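Local coordinates for sulfur oxygenase/reductase (Halothiobacillus neapolitanus, PDB 6QPA), which probably oxidises and reduces elemental sulfur at a mononuclear iron site, at residues G192-A206 against I245-W259. Sequence-based numbering, arbitrary orientation.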
# COMPACT_ATOMS: atom_id res chain seq x y z
N GLY A 192 -15.14 -7.01 52.85
CA GLY A 192 -14.04 -7.67 52.16
C GLY A 192 -12.80 -7.88 52.99
O GLY A 192 -11.77 -8.28 52.44
N MET A 193 -12.86 -7.61 54.30
CA MET A 193 -11.72 -7.80 55.20
C MET A 193 -11.60 -9.27 55.56
O MET A 193 -12.40 -9.79 56.32
CB MET A 193 -11.94 -6.96 56.45
CG MET A 193 -10.72 -6.25 56.96
SD MET A 193 -9.75 -7.38 57.92
CE MET A 193 -8.89 -6.19 58.97
N VAL A 194 -10.55 -9.92 55.07
CA VAL A 194 -10.43 -11.37 55.23
C VAL A 194 -9.71 -11.74 56.52
O VAL A 194 -10.13 -12.66 57.23
CB VAL A 194 -9.71 -11.95 54.00
CG1 VAL A 194 -9.36 -13.41 54.26
CG2 VAL A 194 -10.60 -11.81 52.76
N GLY A 195 -8.65 -11.02 56.87
CA GLY A 195 -7.92 -11.37 58.08
C GLY A 195 -6.73 -10.46 58.28
O GLY A 195 -6.45 -9.58 57.46
N TRP A 196 -6.04 -10.67 59.40
CA TRP A 196 -4.92 -9.79 59.69
C TRP A 196 -3.94 -10.46 60.65
O TRP A 196 -4.27 -11.42 61.35
CB TRP A 196 -5.39 -8.45 60.26
CG TRP A 196 -6.20 -8.57 61.52
CD1 TRP A 196 -7.57 -8.60 61.62
CD2 TRP A 196 -5.70 -8.68 62.86
NE1 TRP A 196 -7.94 -8.70 62.95
CE2 TRP A 196 -6.81 -8.75 63.72
CE3 TRP A 196 -4.41 -8.69 63.40
CZ2 TRP A 196 -6.67 -8.85 65.11
CZ3 TRP A 196 -4.27 -8.80 64.79
CH2 TRP A 196 -5.40 -8.88 65.63
N MET A 197 -2.76 -9.86 60.73
CA MET A 197 -1.69 -10.35 61.59
C MET A 197 -0.76 -9.18 61.88
O MET A 197 -0.47 -8.38 60.99
CB MET A 197 -0.97 -11.52 60.88
CG MET A 197 0.27 -12.07 61.49
SD MET A 197 0.73 -13.64 60.67
CE MET A 197 1.06 -13.09 58.99
N ILE A 198 -0.34 -9.06 63.14
CA ILE A 198 0.63 -8.05 63.55
C ILE A 198 1.97 -8.75 63.76
O ILE A 198 2.08 -9.65 64.60
CB ILE A 198 0.19 -7.33 64.84
CG1 ILE A 198 -1.11 -6.57 64.61
CG2 ILE A 198 1.33 -6.41 65.33
CD1 ILE A 198 -1.77 -6.10 65.88
N MET A 199 2.99 -8.32 63.03
CA MET A 199 4.29 -8.98 63.07
C MET A 199 5.34 -7.99 63.53
O MET A 199 5.46 -6.90 62.94
CB MET A 199 4.66 -9.54 61.70
CG MET A 199 3.69 -10.56 61.17
SD MET A 199 4.20 -11.25 59.56
CE MET A 199 3.99 -9.83 58.52
N LYS A 200 6.16 -8.40 64.50
CA LYS A 200 7.18 -7.55 65.12
C LYS A 200 8.56 -8.12 64.78
O LYS A 200 8.84 -9.28 65.09
CB LYS A 200 7.00 -7.52 66.64
CG LYS A 200 7.98 -6.62 67.39
CD LYS A 200 7.87 -6.86 68.88
CE LYS A 200 8.79 -5.95 69.68
NZ LYS A 200 8.73 -6.42 71.10
N GLN A 201 9.41 -7.31 64.16
CA GLN A 201 10.76 -7.77 63.83
C GLN A 201 11.60 -7.84 65.10
O GLN A 201 11.69 -6.86 65.84
CB GLN A 201 11.42 -6.83 62.82
CG GLN A 201 12.86 -7.27 62.54
CD GLN A 201 13.68 -6.31 61.69
OE1 GLN A 201 14.89 -6.18 61.91
NE2 GLN A 201 13.04 -5.62 60.73
N PHE A 202 12.23 -8.99 65.36
CA PHE A 202 13.11 -9.13 66.52
C PHE A 202 14.50 -9.63 66.16
O PHE A 202 15.30 -9.85 67.06
CB PHE A 202 12.48 -10.05 67.60
CG PHE A 202 12.35 -11.51 67.18
CD1 PHE A 202 11.24 -11.95 66.46
CD2 PHE A 202 13.33 -12.42 67.51
CE1 PHE A 202 11.12 -13.29 66.07
CE2 PHE A 202 13.22 -13.77 67.13
CZ PHE A 202 12.12 -14.20 66.40
N GLY A 203 14.82 -9.80 64.88
CA GLY A 203 16.15 -10.22 64.49
C GLY A 203 16.19 -10.48 63.00
O GLY A 203 15.17 -10.39 62.31
N VAL A 204 17.40 -10.80 62.52
CA VAL A 204 17.64 -11.05 61.09
C VAL A 204 18.51 -12.29 60.92
O VAL A 204 19.44 -12.51 61.70
CB VAL A 204 18.30 -9.85 60.39
CG1 VAL A 204 18.52 -10.14 58.90
CG2 VAL A 204 17.43 -8.59 60.54
N SER A 205 18.22 -13.09 59.90
CA SER A 205 19.06 -14.24 59.58
C SER A 205 20.21 -13.77 58.69
O SER A 205 19.98 -13.19 57.62
CB SER A 205 18.26 -15.34 58.89
OG SER A 205 19.13 -16.38 58.48
N ALA A 206 21.44 -14.00 59.13
CA ALA A 206 22.59 -13.61 58.31
C ALA A 206 22.67 -14.47 57.06
O ALA A 206 22.79 -13.96 55.94
CB ALA A 206 23.86 -13.71 59.15
N ILE A 245 21.79 -11.49 63.77
CA ILE A 245 21.76 -10.05 63.54
C ILE A 245 20.62 -9.49 64.39
O ILE A 245 19.51 -10.02 64.36
CB ILE A 245 21.57 -9.74 62.05
CG1 ILE A 245 22.76 -10.27 61.25
CG2 ILE A 245 21.39 -8.24 61.80
CD1 ILE A 245 22.50 -10.21 59.73
N PRO A 246 20.88 -8.47 65.21
CA PRO A 246 19.81 -7.89 66.05
C PRO A 246 18.69 -7.29 65.20
O PRO A 246 18.91 -6.86 64.07
CB PRO A 246 20.53 -6.80 66.85
CG PRO A 246 21.98 -7.15 66.77
CD PRO A 246 22.19 -7.84 65.46
N GLY A 247 17.49 -7.25 65.78
CA GLY A 247 16.41 -6.52 65.14
C GLY A 247 16.75 -5.05 65.00
O GLY A 247 17.49 -4.47 65.80
N GLN A 248 16.23 -4.43 63.95
CA GLN A 248 16.53 -3.02 63.79
C GLN A 248 15.83 -2.20 64.88
O GLN A 248 14.83 -2.63 65.46
CB GLN A 248 16.07 -2.52 62.44
CG GLN A 248 14.55 -2.37 62.35
CD GLN A 248 14.17 -1.51 61.18
OE1 GLN A 248 14.39 -1.89 60.03
NE2 GLN A 248 13.65 -0.31 61.47
N THR A 249 16.40 -1.03 65.17
CA THR A 249 15.65 0.00 65.89
C THR A 249 15.62 1.26 65.02
O THR A 249 16.54 1.49 64.24
CB THR A 249 16.23 0.36 67.28
OG1 THR A 249 17.42 1.14 67.14
CG2 THR A 249 16.54 -0.90 68.11
N PRO A 250 14.53 2.04 65.07
CA PRO A 250 13.26 1.83 65.79
C PRO A 250 12.59 0.52 65.40
O PRO A 250 12.77 0.06 64.28
CB PRO A 250 12.40 3.03 65.35
CG PRO A 250 13.37 4.06 64.92
CD PRO A 250 14.53 3.31 64.32
N THR A 251 11.87 -0.09 66.33
CA THR A 251 11.25 -1.38 66.10
C THR A 251 10.35 -1.34 64.89
O THR A 251 9.46 -0.48 64.78
CB THR A 251 10.44 -1.80 67.32
OG1 THR A 251 11.29 -1.79 68.48
CG2 THR A 251 9.85 -3.17 67.11
N GLN A 252 10.54 -2.31 64.00
CA GLN A 252 9.67 -2.43 62.83
C GLN A 252 8.52 -3.37 63.13
O GLN A 252 8.73 -4.48 63.64
CB GLN A 252 10.43 -2.95 61.61
CG GLN A 252 9.52 -3.19 60.43
CD GLN A 252 10.26 -3.78 59.26
OE1 GLN A 252 10.86 -4.84 59.39
NE2 GLN A 252 10.25 -3.09 58.13
N TYR A 253 7.31 -2.94 62.80
CA TYR A 253 6.15 -3.81 62.77
C TYR A 253 5.61 -3.88 61.36
O TYR A 253 5.47 -2.84 60.70
CB TYR A 253 5.04 -3.30 63.71
CG TYR A 253 5.32 -3.49 65.19
CD1 TYR A 253 6.11 -2.60 65.89
CD2 TYR A 253 4.73 -4.54 65.90
CE1 TYR A 253 6.34 -2.76 67.27
CE2 TYR A 253 4.95 -4.71 67.27
CZ TYR A 253 5.76 -3.82 67.95
OH TYR A 253 5.95 -3.99 69.30
N LEU A 254 5.31 -5.09 60.90
CA LEU A 254 4.61 -5.30 59.63
C LEU A 254 3.17 -5.69 59.94
O LEU A 254 2.94 -6.69 60.62
CB LEU A 254 5.27 -6.38 58.80
CG LEU A 254 6.68 -6.00 58.40
CD1 LEU A 254 7.26 -7.06 57.45
CD2 LEU A 254 6.63 -4.64 57.74
N VAL A 255 2.23 -4.92 59.42
CA VAL A 255 0.81 -5.20 59.61
C VAL A 255 0.30 -5.89 58.35
O VAL A 255 0.15 -5.27 57.30
CB VAL A 255 0.03 -3.92 59.93
CG1 VAL A 255 -1.47 -4.22 59.98
CG2 VAL A 255 0.53 -3.34 61.27
N HIS A 256 0.01 -7.19 58.47
CA HIS A 256 -0.39 -8.04 57.35
C HIS A 256 -1.91 -8.09 57.31
O HIS A 256 -2.53 -8.51 58.29
CB HIS A 256 0.24 -9.42 57.53
CG HIS A 256 -0.26 -10.49 56.61
ND1 HIS A 256 0.58 -11.18 55.76
CD2 HIS A 256 -1.48 -11.06 56.47
CE1 HIS A 256 -0.10 -12.10 55.11
NE2 HIS A 256 -1.36 -12.05 55.53
N ILE A 257 -2.52 -7.60 56.22
CA ILE A 257 -3.98 -7.59 56.10
C ILE A 257 -4.37 -8.23 54.78
O ILE A 257 -3.89 -7.83 53.71
CB ILE A 257 -4.56 -6.18 56.18
CG1 ILE A 257 -3.91 -5.38 57.32
CG2 ILE A 257 -6.07 -6.27 56.38
CD1 ILE A 257 -4.32 -3.94 57.36
N GLU A 258 -5.31 -9.18 54.84
CA GLU A 258 -5.81 -9.86 53.67
C GLU A 258 -7.18 -9.31 53.32
O GLU A 258 -7.99 -9.01 54.20
CB GLU A 258 -5.85 -11.37 53.88
CG GLU A 258 -4.51 -11.87 54.35
CD GLU A 258 -4.31 -13.37 54.26
OE1 GLU A 258 -3.15 -13.78 54.41
OE2 GLU A 258 -5.28 -14.14 54.05
N TRP A 259 -7.40 -9.15 52.02
CA TRP A 259 -8.61 -8.54 51.48
C TRP A 259 -9.09 -9.35 50.29
O TRP A 259 -8.30 -10.02 49.61
CB TRP A 259 -8.36 -7.09 51.03
CG TRP A 259 -7.92 -6.16 52.11
CD1 TRP A 259 -6.63 -5.87 52.48
CD2 TRP A 259 -8.76 -5.37 52.96
NE1 TRP A 259 -6.62 -4.96 53.50
CE2 TRP A 259 -7.91 -4.63 53.82
CE3 TRP A 259 -10.14 -5.24 53.10
CZ2 TRP A 259 -8.41 -3.75 54.80
CZ3 TRP A 259 -10.64 -4.35 54.08
CH2 TRP A 259 -9.77 -3.61 54.90
O HOH W 1 12.62 -4.36 64.60
O HOH W 2 17.15 -7.69 68.71
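Met197 and His256 form a hydrogen-bonded antiparallel pair, and the methionine methyl lies over the imidazole, CE 3.9 Å from the ring centroid. Met197 runs extended until chi3 (63°) folds CE onto that face, where a slim thioether suits a flat ring. His256 NE2 gives an in-plane bond of 2.7 Å to Glu258 OE1, on its anti lone pair. Next along this face, Met199 CE reaches Leu254 CB at 3.7 Å. On the other face, Met193 CG sits over the six-membered ring of Trp259, and Lys200 lays its extended aliphatic chain along the Tyr253 ring, carrying its amine outward. Val194 N (2.9 Å) and, weakly, Gly195 N (3.4 Å) both point to Glu258 O, a classic beta bulge whose extended backbone suits side-chain-free Gly195. Ahead of strand 251-259 the chain leaves the sheet: Gln201 OE1 accepts Gln248 N at 3.0 Å, the donor well above the amide plane; pairing resumes where Val204 N meets Ile245 O (2.9 Å). Tyr79 bonds His256 ND1, fixing the imidazole's rotation, Glu176 bonds the Tyr253 hydroxyl, and Arg309 and Arg158 salt-bridge Glu258. Strands 110-125 and 159-167 flank the pair in an antiparallel sheet consistent with a dimeric alpha-beta barrel, and helix 172-189 covers the Met193, Ile198 and Trp259 face.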